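Local coordinates for protein farnesyl diphosphate synthase (Rhodobacter capsulatus, PDB 3M0G) that probably condenses isopentenyl diphosphate with allylic prenyl diphosphates, using magnesium, to make farnesyl or geranylgeranyl diphosphate for isoprenoid biosynthesis, at residues B[36-41]-B[112-117]; B[46-51]-B[181-186]; B[71-76]-B[147-152]; B[84-89]-B[151-156]; B[116-121]-B[138-143]. All blocks are in the same frame, centred on the assembly; numbering follows the deposited sequence.

Interaction 1. Residues B[36-41]-B[112-117]; sequences YAAQGG and DALQTL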
# COMPACT_ATOMS: atom_id res chain seq x y z
N TYR B 36 -13.47 -10.33 -6.04
CA TYR B 36 -14.84 -9.84 -5.81
C TYR B 36 -14.86 -8.32 -5.67
O TYR B 36 -15.71 -7.65 -6.25
CB TYR B 36 -15.42 -10.53 -4.57
CG TYR B 36 -16.85 -10.19 -4.21
CD1 TYR B 36 -17.91 -10.90 -4.77
CD2 TYR B 36 -17.14 -9.19 -3.27
CE1 TYR B 36 -19.22 -10.60 -4.45
CE2 TYR B 36 -18.45 -8.89 -2.93
CZ TYR B 36 -19.48 -9.59 -3.52
OH TYR B 36 -20.78 -9.31 -3.19
N ALA B 37 -13.90 -7.78 -4.91
CA ALA B 37 -13.84 -6.33 -4.62
C ALA B 37 -13.49 -5.52 -5.85
O ALA B 37 -13.95 -4.40 -6.01
CB ALA B 37 -12.85 -6.07 -3.53
N ALA B 38 -12.68 -6.11 -6.73
CA ALA B 38 -12.22 -5.43 -7.93
C ALA B 38 -13.13 -5.62 -9.15
O ALA B 38 -12.84 -5.09 -10.21
CB ALA B 38 -10.78 -5.87 -8.24
N GLN B 39 -14.22 -6.38 -8.99
CA GLN B 39 -15.18 -6.64 -10.06
C GLN B 39 -16.13 -5.45 -10.22
O GLN B 39 -16.57 -4.87 -9.22
CB GLN B 39 -15.99 -7.91 -9.77
CG GLN B 39 -15.34 -9.22 -10.17
CD GLN B 39 -15.94 -10.46 -9.49
OE1 GLN B 39 -17.11 -10.46 -9.05
NE2 GLN B 39 -15.16 -11.52 -9.41
N GLY B 40 -16.44 -5.11 -11.47
CA GLY B 40 -17.47 -4.12 -11.77
C GLY B 40 -17.09 -2.68 -11.46
O GLY B 40 -15.92 -2.37 -11.26
N GLY B 41 -18.10 -1.80 -11.42
CA GLY B 41 -17.88 -0.37 -11.24
C GLY B 41 -17.85 0.35 -12.58
O GLY B 41 -17.59 -0.27 -13.62
N ASP B 112 -5.69 -4.71 2.09
CA ASP B 112 -4.24 -4.59 2.24
C ASP B 112 -3.52 -5.09 0.98
O ASP B 112 -2.60 -4.43 0.47
CB ASP B 112 -3.74 -5.31 3.50
CG ASP B 112 -4.07 -4.57 4.79
OD1 ASP B 112 -4.50 -3.38 4.80
OD2 ASP B 112 -3.89 -5.20 5.84
N ALA B 113 -3.96 -6.23 0.45
CA ALA B 113 -3.28 -6.83 -0.70
C ALA B 113 -3.69 -6.15 -2.00
O ALA B 113 -2.96 -6.19 -3.00
CB ALA B 113 -3.54 -8.34 -0.75
N LEU B 114 -4.87 -5.52 -2.02
CA LEU B 114 -5.24 -4.78 -3.19
C LEU B 114 -4.41 -3.51 -3.31
O LEU B 114 -4.09 -3.09 -4.41
CB LEU B 114 -6.73 -4.47 -3.22
CG LEU B 114 -7.59 -5.64 -3.71
CD1 LEU B 114 -9.03 -5.42 -3.23
CD2 LEU B 114 -7.52 -5.76 -5.23
N GLN B 115 -4.03 -2.91 -2.18
CA GLN B 115 -3.14 -1.73 -2.23
C GLN B 115 -1.73 -2.13 -2.68
O GLN B 115 -1.09 -1.41 -3.46
CB GLN B 115 -3.09 -0.97 -0.89
CG GLN B 115 -1.92 0.05 -0.89
CD GLN B 115 -1.91 1.02 0.27
OE1 GLN B 115 -1.20 2.04 0.22
NE2 GLN B 115 -2.68 0.72 1.31
N THR B 116 -1.28 -3.29 -2.21
CA THR B 116 -0.01 -3.87 -2.63
C THR B 116 -0.04 -4.21 -4.12
O THR B 116 0.92 -3.98 -4.84
CB THR B 116 0.33 -5.16 -1.82
OG1 THR B 116 0.24 -4.90 -0.42
CG2 THR B 116 1.75 -5.60 -2.12
N LEU B 117 -1.16 -4.78 -4.57
CA LEU B 117 -1.33 -5.08 -6.00
C LEU B 117 -1.22 -3.83 -6.88
O LEU B 117 -0.57 -3.88 -7.95
CB LEU B 117 -2.67 -5.81 -6.26
CG LEU B 117 -2.87 -6.41 -7.67
CD1 LEU B 117 -1.82 -7.51 -7.96
CD2 LEU B 117 -4.26 -7.02 -7.78

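Interaction 2. Residues B[46-51]-B[181-186]; sequences AFLAIE and ALISFA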
# COMPACT_ATOMS: atom_id res chain seq x y z
N ALA B 46 -9.89 4.42 -14.14
CA ALA B 46 -9.27 3.64 -15.20
C ALA B 46 -9.50 4.35 -16.54
O ALA B 46 -8.61 4.38 -17.39
CB ALA B 46 -9.86 2.26 -15.22
N PHE B 47 -10.67 4.97 -16.69
CA PHE B 47 -11.00 5.67 -17.91
C PHE B 47 -10.11 6.91 -18.07
O PHE B 47 -9.53 7.12 -19.11
CB PHE B 47 -12.50 6.02 -17.93
CG PHE B 47 -12.94 6.75 -19.14
CD1 PHE B 47 -13.33 6.06 -20.29
CD2 PHE B 47 -13.01 8.14 -19.14
CE1 PHE B 47 -13.76 6.75 -21.43
CE2 PHE B 47 -13.44 8.84 -20.27
CZ PHE B 47 -13.81 8.14 -21.41
N LEU B 48 -9.97 7.69 -17.01
CA LEU B 48 -9.11 8.88 -17.00
C LEU B 48 -7.63 8.62 -17.26
O LEU B 48 -6.94 9.45 -17.88
CB LEU B 48 -9.26 9.62 -15.66
CG LEU B 48 -10.56 10.39 -15.38
CD1 LEU B 48 -10.47 10.92 -13.96
CD2 LEU B 48 -10.72 11.53 -16.34
N ALA B 49 -7.15 7.46 -16.81
CA ALA B 49 -5.77 7.06 -17.02
C ALA B 49 -5.58 6.75 -18.49
O ALA B 49 -4.67 7.27 -19.14
CB ALA B 49 -5.44 5.82 -16.18
N ILE B 50 -6.47 5.91 -19.02
CA ILE B 50 -6.39 5.50 -20.43
C ILE B 50 -6.61 6.66 -21.40
O ILE B 50 -6.02 6.70 -22.51
CB ILE B 50 -7.40 4.36 -20.73
CG1 ILE B 50 -6.93 3.06 -20.05
CG2 ILE B 50 -7.56 4.15 -22.25
CD1 ILE B 50 -8.02 1.98 -19.84
N GLU B 51 -7.50 7.57 -21.00
CA GLU B 51 -7.85 8.68 -21.85
C GLU B 51 -6.76 9.73 -21.86
O GLU B 51 -6.48 10.33 -22.88
CB GLU B 51 -9.19 9.27 -21.43
CG GLU B 51 -10.38 8.32 -21.61
CD GLU B 51 -10.44 7.66 -22.97
OE1 GLU B 51 -10.73 8.35 -23.98
OE2 GLU B 51 -10.19 6.43 -23.03
N ALA B 181 -7.75 13.51 -4.79
CA ALA B 181 -6.37 13.08 -4.99
C ALA B 181 -6.25 11.93 -5.99
O ALA B 181 -5.41 11.99 -6.91
CB ALA B 181 -5.70 12.72 -3.60
N LEU B 182 -7.10 10.90 -5.83
CA LEU B 182 -7.02 9.67 -6.67
C LEU B 182 -7.42 9.93 -8.09
O LEU B 182 -6.84 9.33 -9.02
CB LEU B 182 -7.91 8.53 -6.13
CG LEU B 182 -7.50 7.09 -6.51
CD1 LEU B 182 -6.03 6.79 -6.17
CD2 LEU B 182 -8.40 6.00 -5.94
N ILE B 183 -8.43 10.78 -8.27
CA ILE B 183 -8.83 11.21 -9.63
C ILE B 183 -7.71 11.97 -10.34
O ILE B 183 -7.55 11.86 -11.58
CB ILE B 183 -10.15 12.02 -9.60
CG1 ILE B 183 -11.35 11.08 -9.51
CG2 ILE B 183 -10.27 12.98 -10.82
CD1 ILE B 183 -12.49 11.59 -8.56
N SER B 184 -7.00 12.80 -9.57
CA SER B 184 -5.86 13.56 -10.10
C SER B 184 -4.71 12.63 -10.49
O SER B 184 -4.06 12.83 -11.53
CB SER B 184 -5.37 14.61 -9.10
OG SER B 184 -4.29 15.35 -9.67
N PHE B 185 -4.46 11.61 -9.66
CA PHE B 185 -3.52 10.60 -10.10
C PHE B 185 -3.92 10.04 -11.46
O PHE B 185 -3.09 10.03 -12.35
CB PHE B 185 -3.35 9.44 -9.13
CG PHE B 185 -2.55 8.30 -9.72
CD1 PHE B 185 -1.14 8.38 -9.77
CD2 PHE B 185 -3.18 7.18 -10.25
CE1 PHE B 185 -0.37 7.33 -10.32
CE2 PHE B 185 -2.42 6.13 -10.79
CZ PHE B 185 -1.01 6.21 -10.82
N ALA B 186 -5.16 9.55 -11.60
CA ALA B 186 -5.61 8.94 -12.88
C ALA B 186 -5.43 9.87 -14.08
O ALA B 186 -5.03 9.43 -15.17
CB ALA B 186 -7.09 8.48 -12.81

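Interaction 3. Residues B[71-76]-B[147-152]; sequences EALHAY and EGMVYG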
# COMPACT_ATOMS: atom_id res chain seq x y z
N GLU B 71 -7.61 1.37 -10.34
CA GLU B 71 -8.82 0.62 -9.98
C GLU B 71 -8.58 -0.30 -8.78
O GLU B 71 -9.43 -0.42 -7.89
CB GLU B 71 -9.33 -0.17 -11.18
CG GLU B 71 -9.97 0.69 -12.25
CD GLU B 71 -11.24 1.39 -11.75
OE1 GLU B 71 -12.08 0.73 -11.12
OE2 GLU B 71 -11.38 2.61 -12.01
N ALA B 72 -7.41 -0.93 -8.75
CA ALA B 72 -6.99 -1.70 -7.58
C ALA B 72 -6.95 -0.86 -6.31
O ALA B 72 -7.45 -1.28 -5.27
CB ALA B 72 -5.63 -2.35 -7.82
N LEU B 73 -6.35 0.33 -6.40
CA LEU B 73 -6.22 1.21 -5.25
C LEU B 73 -7.64 1.65 -4.81
O LEU B 73 -7.95 1.67 -3.61
CB LEU B 73 -5.29 2.41 -5.57
CG LEU B 73 -4.56 3.23 -4.48
CD1 LEU B 73 -5.52 3.84 -3.49
CD2 LEU B 73 -3.47 2.42 -3.73
N HIS B 74 -8.49 1.98 -5.77
CA HIS B 74 -9.86 2.41 -5.45
C HIS B 74 -10.61 1.28 -4.76
O HIS B 74 -11.31 1.51 -3.74
CB HIS B 74 -10.60 2.85 -6.71
CG HIS B 74 -11.99 3.35 -6.44
ND1 HIS B 74 -13.11 2.81 -7.05
CD2 HIS B 74 -12.44 4.34 -5.64
CE1 HIS B 74 -14.18 3.45 -6.63
NE2 HIS B 74 -13.81 4.38 -5.77
N ALA B 75 -10.43 0.07 -5.28
CA ALA B 75 -11.16 -1.11 -4.78
C ALA B 75 -10.83 -1.35 -3.32
O ALA B 75 -11.72 -1.59 -2.50
CB ALA B 75 -10.83 -2.33 -5.59
N TYR B 76 -9.54 -1.28 -2.99
CA TYR B 76 -9.11 -1.52 -1.62
C TYR B 76 -9.73 -0.48 -0.66
O TYR B 76 -10.10 -0.81 0.48
CB TYR B 76 -7.56 -1.57 -1.55
CG TYR B 76 -6.96 -0.45 -0.76
CD1 TYR B 76 -6.25 0.58 -1.38
CD2 TYR B 76 -7.05 -0.44 0.61
CE1 TYR B 76 -5.70 1.62 -0.64
CE2 TYR B 76 -6.53 0.59 1.37
CZ TYR B 76 -5.85 1.61 0.74
OH TYR B 76 -5.32 2.62 1.50
N GLU B 147 -1.25 12.13 2.97
CA GLU B 147 -1.34 13.49 2.41
C GLU B 147 -2.52 13.60 1.45
O GLU B 147 -2.92 14.71 1.07
CB GLU B 147 -0.07 13.87 1.65
CG GLU B 147 1.19 13.92 2.49
CD GLU B 147 2.39 14.39 1.70
OE1 GLU B 147 3.13 13.53 1.15
OE2 GLU B 147 2.60 15.62 1.60
N GLY B 148 -3.07 12.46 1.05
CA GLY B 148 -4.16 12.43 0.08
C GLY B 148 -5.36 11.62 0.52
O GLY B 148 -6.10 12.07 1.38
N MSE B 149 -5.53 10.42 -0.04
CA MSE B 149 -6.74 9.62 0.20
C MSE B 149 -7.04 9.25 1.64
O MSE B 149 -8.16 9.49 2.08
CB MSE B 149 -6.77 8.36 -0.64
CG MSE B 149 -8.19 7.78 -0.78
SE MSE B 149 -8.14 6.10 -1.73
CE MSE B 149 -6.96 5.17 -0.43
N VAL B 150 -6.08 8.61 2.33
CA VAL B 150 -6.29 8.18 3.74
C VAL B 150 -6.50 9.38 4.65
O VAL B 150 -7.22 9.30 5.67
CB VAL B 150 -5.14 7.24 4.28
CG1 VAL B 150 -5.36 6.90 5.74
CG2 VAL B 150 -5.04 5.94 3.47
N TYR B 151 -5.82 10.48 4.34
CA TYR B 151 -6.00 11.71 5.13
C TYR B 151 -7.45 12.21 5.03
O TYR B 151 -8.06 12.52 6.03
CB TYR B 151 -4.98 12.76 4.70
CG TYR B 151 -5.08 14.15 5.35
CD1 TYR B 151 -5.04 14.32 6.75
CD2 TYR B 151 -5.15 15.30 4.55
CE1 TYR B 151 -5.08 15.60 7.31
CE2 TYR B 151 -5.20 16.57 5.11
CZ TYR B 151 -5.18 16.71 6.48
OH TYR B 151 -5.23 17.98 7.00
N GLY B 152 -8.02 12.26 3.83
CA GLY B 152 -9.40 12.74 3.70
C GLY B 152 -10.42 11.75 4.23
O GLY B 152 -11.52 12.16 4.63

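Interaction 4. Residues B[84-89]-B[151-156]; sequences PCMDND and YGQALD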
# COMPACT_ATOMS: atom_id res chain seq x y z
N PRO B 84 -17.53 -2.13 9.39
CA PRO B 84 -18.40 -1.66 10.48
C PRO B 84 -17.85 -0.45 11.24
O PRO B 84 -18.60 0.48 11.51
CB PRO B 84 -18.50 -2.89 11.40
CG PRO B 84 -18.32 -4.05 10.46
CD PRO B 84 -17.26 -3.58 9.51
N CYS B 85 -16.56 -0.46 11.55
CA CYS B 85 -15.94 0.65 12.29
C CYS B 85 -15.76 1.89 11.42
O CYS B 85 -15.40 2.94 11.92
CB CYS B 85 -14.60 0.21 12.90
SG CYS B 85 -13.36 -0.15 11.67
N MSE B 86 -15.99 1.75 10.12
CA MSE B 86 -15.90 2.86 9.20
C MSE B 86 -17.31 3.27 8.79
O MSE B 86 -18.09 3.74 9.63
CB MSE B 86 -15.04 2.46 7.99
CG MSE B 86 -13.58 2.09 8.34
SE MSE B 86 -12.41 3.67 8.26
CE MSE B 86 -12.58 3.97 6.42
N ASP B 87 -17.66 3.06 7.53
CA ASP B 87 -18.98 3.42 7.02
C ASP B 87 -20.07 2.39 7.29
O ASP B 87 -21.25 2.72 7.23
CB ASP B 87 -18.93 3.71 5.52
CG ASP B 87 -18.01 4.86 5.18
OD1 ASP B 87 -17.51 5.57 6.09
OD2 ASP B 87 -17.77 5.03 3.98
N ASN B 88 -19.66 1.15 7.59
CA ASN B 88 -20.59 0.10 8.02
C ASN B 88 -21.70 -0.17 6.98
O ASN B 88 -22.89 -0.10 7.29
CB ASN B 88 -21.15 0.45 9.43
CG ASN B 88 -21.89 -0.71 10.11
OD1 ASN B 88 -22.65 -0.49 11.05
ND2 ASN B 88 -21.68 -1.92 9.63
N ASP B 89 -21.29 -0.48 5.75
CA ASP B 89 -22.22 -0.75 4.64
C ASP B 89 -22.36 -2.26 4.43
O ASP B 89 -21.36 -2.97 4.30
CB ASP B 89 -21.73 -0.08 3.35
CG ASP B 89 -21.48 1.42 3.52
OD1 ASP B 89 -22.37 2.11 4.05
OD2 ASP B 89 -20.41 1.91 3.11
N TYR B 151 -5.82 10.48 4.34
CA TYR B 151 -6.00 11.71 5.13
C TYR B 151 -7.45 12.21 5.03
O TYR B 151 -8.06 12.52 6.03
CB TYR B 151 -4.98 12.76 4.70
CG TYR B 151 -5.08 14.15 5.35
CD1 TYR B 151 -5.04 14.32 6.75
CD2 TYR B 151 -5.15 15.30 4.55
CE1 TYR B 151 -5.08 15.60 7.31
CE2 TYR B 151 -5.20 16.57 5.11
CZ TYR B 151 -5.18 16.71 6.48
OH TYR B 151 -5.23 17.98 7.00
N GLY B 152 -8.02 12.26 3.83
CA GLY B 152 -9.40 12.74 3.70
C GLY B 152 -10.42 11.75 4.23
O GLY B 152 -11.52 12.16 4.63
N GLN B 153 -10.06 10.46 4.29
CA GLN B 153 -10.96 9.46 4.90
C GLN B 153 -10.99 9.69 6.39
O GLN B 153 -12.04 9.61 7.00
CB GLN B 153 -10.51 8.01 4.66
CG GLN B 153 -11.60 6.99 5.02
CD GLN B 153 -12.96 7.26 4.33
OE1 GLN B 153 -13.97 7.53 5.00
NE2 GLN B 153 -12.99 7.18 3.00
N ALA B 154 -9.83 9.95 6.94
CA ALA B 154 -9.68 10.24 8.37
C ALA B 154 -10.42 11.52 8.77
O ALA B 154 -11.00 11.60 9.86
CB ALA B 154 -8.22 10.35 8.71
N LEU B 155 -10.32 12.54 7.93
CA LEU B 155 -11.10 13.76 8.16
C LEU B 155 -12.61 13.48 8.11
O LEU B 155 -13.38 14.04 8.91
CB LEU B 155 -10.73 14.86 7.16
CG LEU B 155 -9.34 15.49 7.33
CD1 LEU B 155 -8.96 16.22 6.05
CD2 LEU B 155 -9.23 16.41 8.54
N ASP B 156 -13.02 12.60 7.20
CA ASP B 156 -14.43 12.27 6.99
C ASP B 156 -15.01 11.38 8.08
O ASP B 156 -16.17 11.53 8.43
CB ASP B 156 -14.66 11.65 5.61
CG ASP B 156 -16.08 11.87 5.10
OD1 ASP B 156 -16.87 12.60 5.76
OD2 ASP B 156 -16.41 11.32 4.02

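Interaction 5. Residues B[116-121]-B[138-143]; sequences TLAFEL and AALAQA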
# COMPACT_ATOMS: atom_id res chain seq x y z
N THR B 116 -1.28 -3.29 -2.21
CA THR B 116 -0.01 -3.87 -2.63
C THR B 116 -0.04 -4.21 -4.12
O THR B 116 0.92 -3.98 -4.84
CB THR B 116 0.33 -5.16 -1.82
OG1 THR B 116 0.24 -4.90 -0.42
CG2 THR B 116 1.75 -5.60 -2.12
N LEU B 117 -1.16 -4.78 -4.57
CA LEU B 117 -1.33 -5.08 -6.00
C LEU B 117 -1.22 -3.83 -6.88
O LEU B 117 -0.57 -3.88 -7.95
CB LEU B 117 -2.67 -5.81 -6.26
CG LEU B 117 -2.87 -6.41 -7.67
CD1 LEU B 117 -1.82 -7.51 -7.96
CD2 LEU B 117 -4.26 -7.02 -7.78
N ALA B 118 -1.91 -2.75 -6.48
CA ALA B 118 -1.84 -1.46 -7.18
C ALA B 118 -0.40 -1.00 -7.45
O ALA B 118 -0.05 -0.64 -8.57
CB ALA B 118 -2.60 -0.36 -6.41
N PHE B 119 0.43 -1.01 -6.41
CA PHE B 119 1.86 -0.65 -6.53
C PHE B 119 2.69 -1.60 -7.40
O PHE B 119 3.61 -1.15 -8.12
CB PHE B 119 2.48 -0.41 -5.14
CG PHE B 119 2.10 0.93 -4.55
CD1 PHE B 119 2.64 2.11 -5.08
CD2 PHE B 119 1.17 1.02 -3.52
CE1 PHE B 119 2.26 3.35 -4.58
CE2 PHE B 119 0.78 2.27 -2.99
CZ PHE B 119 1.35 3.43 -3.51
N GLU B 120 2.34 -2.88 -7.37
CA GLU B 120 3.07 -3.90 -8.13
C GLU B 120 2.82 -3.63 -9.61
O GLU B 120 3.73 -3.66 -10.43
CB GLU B 120 2.57 -5.30 -7.76
CG GLU B 120 3.29 -6.43 -8.50
CD GLU B 120 3.17 -7.78 -7.79
OE1 GLU B 120 2.06 -8.38 -7.79
OE2 GLU B 120 4.19 -8.26 -7.25
N LEU B 121 1.56 -3.38 -9.92
CA LEU B 121 1.12 -3.02 -11.26
C LEU B 121 1.87 -1.85 -11.87
O LEU B 121 2.11 -1.84 -13.07
CB LEU B 121 -0.38 -2.72 -11.24
CG LEU B 121 -1.17 -4.00 -11.00
CD1 LEU B 121 -2.61 -3.67 -10.69
CD2 LEU B 121 -1.05 -4.86 -12.22
N ALA B 138 5.50 7.17 -7.26
CA ALA B 138 5.54 8.35 -6.39
C ALA B 138 4.20 9.08 -6.43
O ALA B 138 3.69 9.49 -5.40
CB ALA B 138 6.70 9.30 -6.77
N ALA B 139 3.63 9.21 -7.62
CA ALA B 139 2.38 9.93 -7.80
C ALA B 139 1.21 9.20 -7.17
O ALA B 139 0.35 9.84 -6.58
CB ALA B 139 2.12 10.19 -9.30
N LEU B 140 1.20 7.87 -7.26
CA LEU B 140 0.16 7.02 -6.66
C LEU B 140 0.25 7.09 -5.15
O LEU B 140 -0.77 7.20 -4.47
CB LEU B 140 0.32 5.55 -7.11
CG LEU B 140 -0.73 4.53 -6.66
CD1 LEU B 140 -2.18 4.98 -6.97
CD2 LEU B 140 -0.48 3.10 -7.15
N ALA B 141 1.47 7.04 -4.65
CA ALA B 141 1.70 7.12 -3.20
C ALA B 141 1.30 8.46 -2.61
O ALA B 141 0.70 8.52 -1.53
CB ALA B 141 3.15 6.80 -2.87
N GLN B 142 1.66 9.55 -3.28
CA GLN B 142 1.23 10.88 -2.83
C GLN B 142 -0.30 10.97 -2.71
O GLN B 142 -0.84 11.48 -1.72
CB GLN B 142 1.78 11.96 -3.76
CG GLN B 142 3.23 12.32 -3.45
CD GLN B 142 3.95 12.98 -4.62
OE1 GLN B 142 3.41 13.87 -5.29
NE2 GLN B 142 5.18 12.54 -4.88
N ALA B 143 -0.98 10.47 -3.73
CA ALA B 143 -2.43 10.60 -3.83
C ALA B 143 -3.19 9.73 -2.82
O ALA B 143 -4.28 10.09 -2.37
CB ALA B 143 -2.88 10.33 -5.28

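Interaction 1. Residues B[36-41]-B[112-117]
Ala38 and Leu114 mark the nearest backbone approach, their CA atoms 8.5 Å apart, where the chain running out of helix 29-37 passes one flank of helix 104-121. At that separation a single large side chain has to span most of the gap, and Leu114 does so. Its CB leads toward the other segment, and with CG set opposite the carbonyl carbon and beside the backbone N (chi1 -81°) the branched end reaches the two alanines. The fork divides its methyls between them: Leu114 CD1 sits 3.9 Å from Ala37 CB, while Leu114 CD2 stands more loosely off Ala38 CB, at 4.4 Å. Both alanine methyls point at the leucine, and no hydrogen bond crosses the contact, so it is a small apolar patch. Beyond the alanines the backbone turns away, and the carbonyl O of Ala38 is hydrogen-bonded by Arg43 NH2. This is interior helix packing of the all-helical prenyl synthase fold; on its far flank helix 104-121 meets the second subunit, where Asp112 OD2 bonds His80 ND1 of that chain. Around the patch, helix 60-81 comes in through Tyr76 against Leu114 and Val79 against Ala37, Met34 of helix 29-37 also packs on Leu114, and helix 3-23 lays Met18 and Ile22 against Ala38.

Interaction 2. Residues B[46-51]-B[181-186]
The carbonyl O of Ala186 is the polar atom at the centre, pushed up against the backbone of Leu48 and Ala49. Ala49 CA approaches Ala186 O at 3.1 Å in a C-H...O contact (138° at the hydrogen), and Ser52 OG adds a weak hydrogen bond. That hydroxyl, with a single proton to give, also lies in bonding reach of Leu48 O and Ala49 O, so it can serve the three carbonyls only by sharing or alternation. Ala49 N lies near Ala186 O as well, but the angle is too poor for a bond. Such closeness is possible because both helices present alanine here: Ala49 and Ala186 have their CA atoms 4.5 Å apart, and Ala186 CB rests 3.8 Å from Leu48 CB. One turn back, the reach is longer. Leu48 keeps CG beside its backbone N (chi1 -72°), which carries CD1 across to Ile183 CG2 at 3.8 Å, the two side chains meeting at a slant. Tyr204 and Leu208 of helix 199-219 and Leu277 of helix 275-285 also pack on Leu48. The axes of the two short segments run 8.5 Å apart at 29°, nearly side by side in the same direction. Close, alanine-lined helix packing of this kind belongs to the core of the all-helical prenyl synthase fold, in which long helices bundle around the substrate cavity.

Interaction 3. Residues B[71-76]-B[147-152]
Apolar packing of Leu73 and Tyr76 against Met149, a selenomethionine in this model, makes up most of the contact. The chain of Met149 runs nearly straight out from helix 149-159, then bends at its last torsion (chi3 60°), and that bend delivers the terminal methyl to both partners. Met149 CE lies 3.6 Å from Leu73 CD1, and Met149 SE follows, 3.9 Å from Leu73 CD1. The two side chains lie antiparallel alongside each other, so the touching is along their outer ends. A second group of contacts involves the tyrosine ring, which the methyl approaches obliquely: Met149 CE is 3.8 Å from Tyr76 CE1. Toward residues 147-152 the phenol oxygen meets carbon atoms, with Tyr76 OH 3.6 Å from Met149 CE and 3.9 Å from Val150 CG2, the valine set roughly perpendicular to the tyrosine. Replacing Tyr76 by an alanine would probably open a gap beside the Met149 methyl, leave Val150 CG2 without this partner and let the selenomethionine end turn more freely. Backbone bonds fix Met149 and Val150 at the start of their helix, to Ala143 and Ser144, with Gly148 as the N-cap. The contact joins helix 60-81 to helix 149-159 in the all-helical prenyl synthase core, close to the dimer interface: Asp112 of the second subunit packs on Tyr76, and Leu30 of that subunit on Val150. With no hydrogen bond between the segments, the helices are joined here by dispersion and by how well the pliable methyl end fits between leucine and phenol.

Interaction 4. Residues B[84-89]-B[151-156]
Met86, a selenomethionine here, is the first of residues 84-89 to reach residues 151-156, and it meets Gln153. Its side chain folds twice, at chi2 (-90°) and again at chi3, turning the end toward the helix so that Met86 CE rests 3.5 Å from Gln153 CG. Met86 CE is also 3.9 Å from Gln153 CD, thus lying on the aliphatic part of the glutamine just before the amide. Gln153 has CG opposite its own backbone N (chi1 -168°), which carries it out toward the loop. This loop carries the first aspartate-rich motif of the prenyl synthases, which in relatives holds the diphosphate of the allylic substrate through magnesium; the helix facing it bears the Gly-Gln-x-x-Asp sequence found in the family. Next comes Asp87, backbone-bonded to Asp81. The planes of its carboxylate and of the Gln153 amide are inclined at 65°, with Asp87 OD1 4.2 Å from Gln153 OE1 and no hydrogen bond between them. Farther along the helix, Asp156 brings OD2 to 6.2 Å from Asp87 OD1, while its OD1 is salt-bridged to Lys240. Asp89 then turns back toward Asp82 through a backbone hydrogen bond, and its carbonyl O accepts from Thr97 OG1.

Interaction 5. Residues B[116-121]-B[138-143]
Leu140 sets a methyl over the face of the Phe119 ring in a CH-pi contact: Leu140 CD2 stands 3.9 Å from the ring centroid, 17° off the normal and somewhat toward the rim. Leu140 CD2 is also 4.1 Å from Ala118 CB, so it lodges between the ring and the preceding alanine. At the ring's outer end the approach is different, with Ala141 CA meeting Phe119 CZ at 3.7 Å in the plane of the ring, edge on. Phe119 is thus touched over a face and at an edge by consecutive residues of one helix. Leu140 gets its methyl into place with CG swung away from the backbone N (chi1 -176°). Trading Phe119 for an alanine would probably strip the Leu140 methyl of its aromatic surface and leave a gap in front of Ala141. One step out, Phe185 of helix 168-194 and Leu73 of helix 60-81 pack on Leu140, and Ala72 lies against Ala118. The helix segments run 154° apart in direction, nearly antiparallel, with axes 10.6 Å apart, a spacing bridged by leucine and phenylalanine. Phe119 also stacks with Phe119 of the second subunit, placing this contact at the dimer interface. Chemically it is an apolar join with no hydrogen bond across it, resting on CH-pi and dispersion forces, in which one ring serves both the packing within the chain and that between subunits.

From the N terminus, interaction 1 ties the end of helix 29-37 to helix 104-121. Interaction 2 begins before that loop closes and runs on to helix 168-194, so the two cross and it spans the widest stretch of chain. Interactions 3 and 4 start next, from helix 60-81 and the aspartate-rich loop beyond it; both cross interaction 1, lie within the span of interaction 2 and end on helix 149-159, sharing Tyr151 and Gly152. Interaction 5 sets out from the residues where interaction 1 ends and closes the shortest loop, inside those of 2, 3 and 4. Together they join the central helices to the aspartate-rich loop and the dimer face.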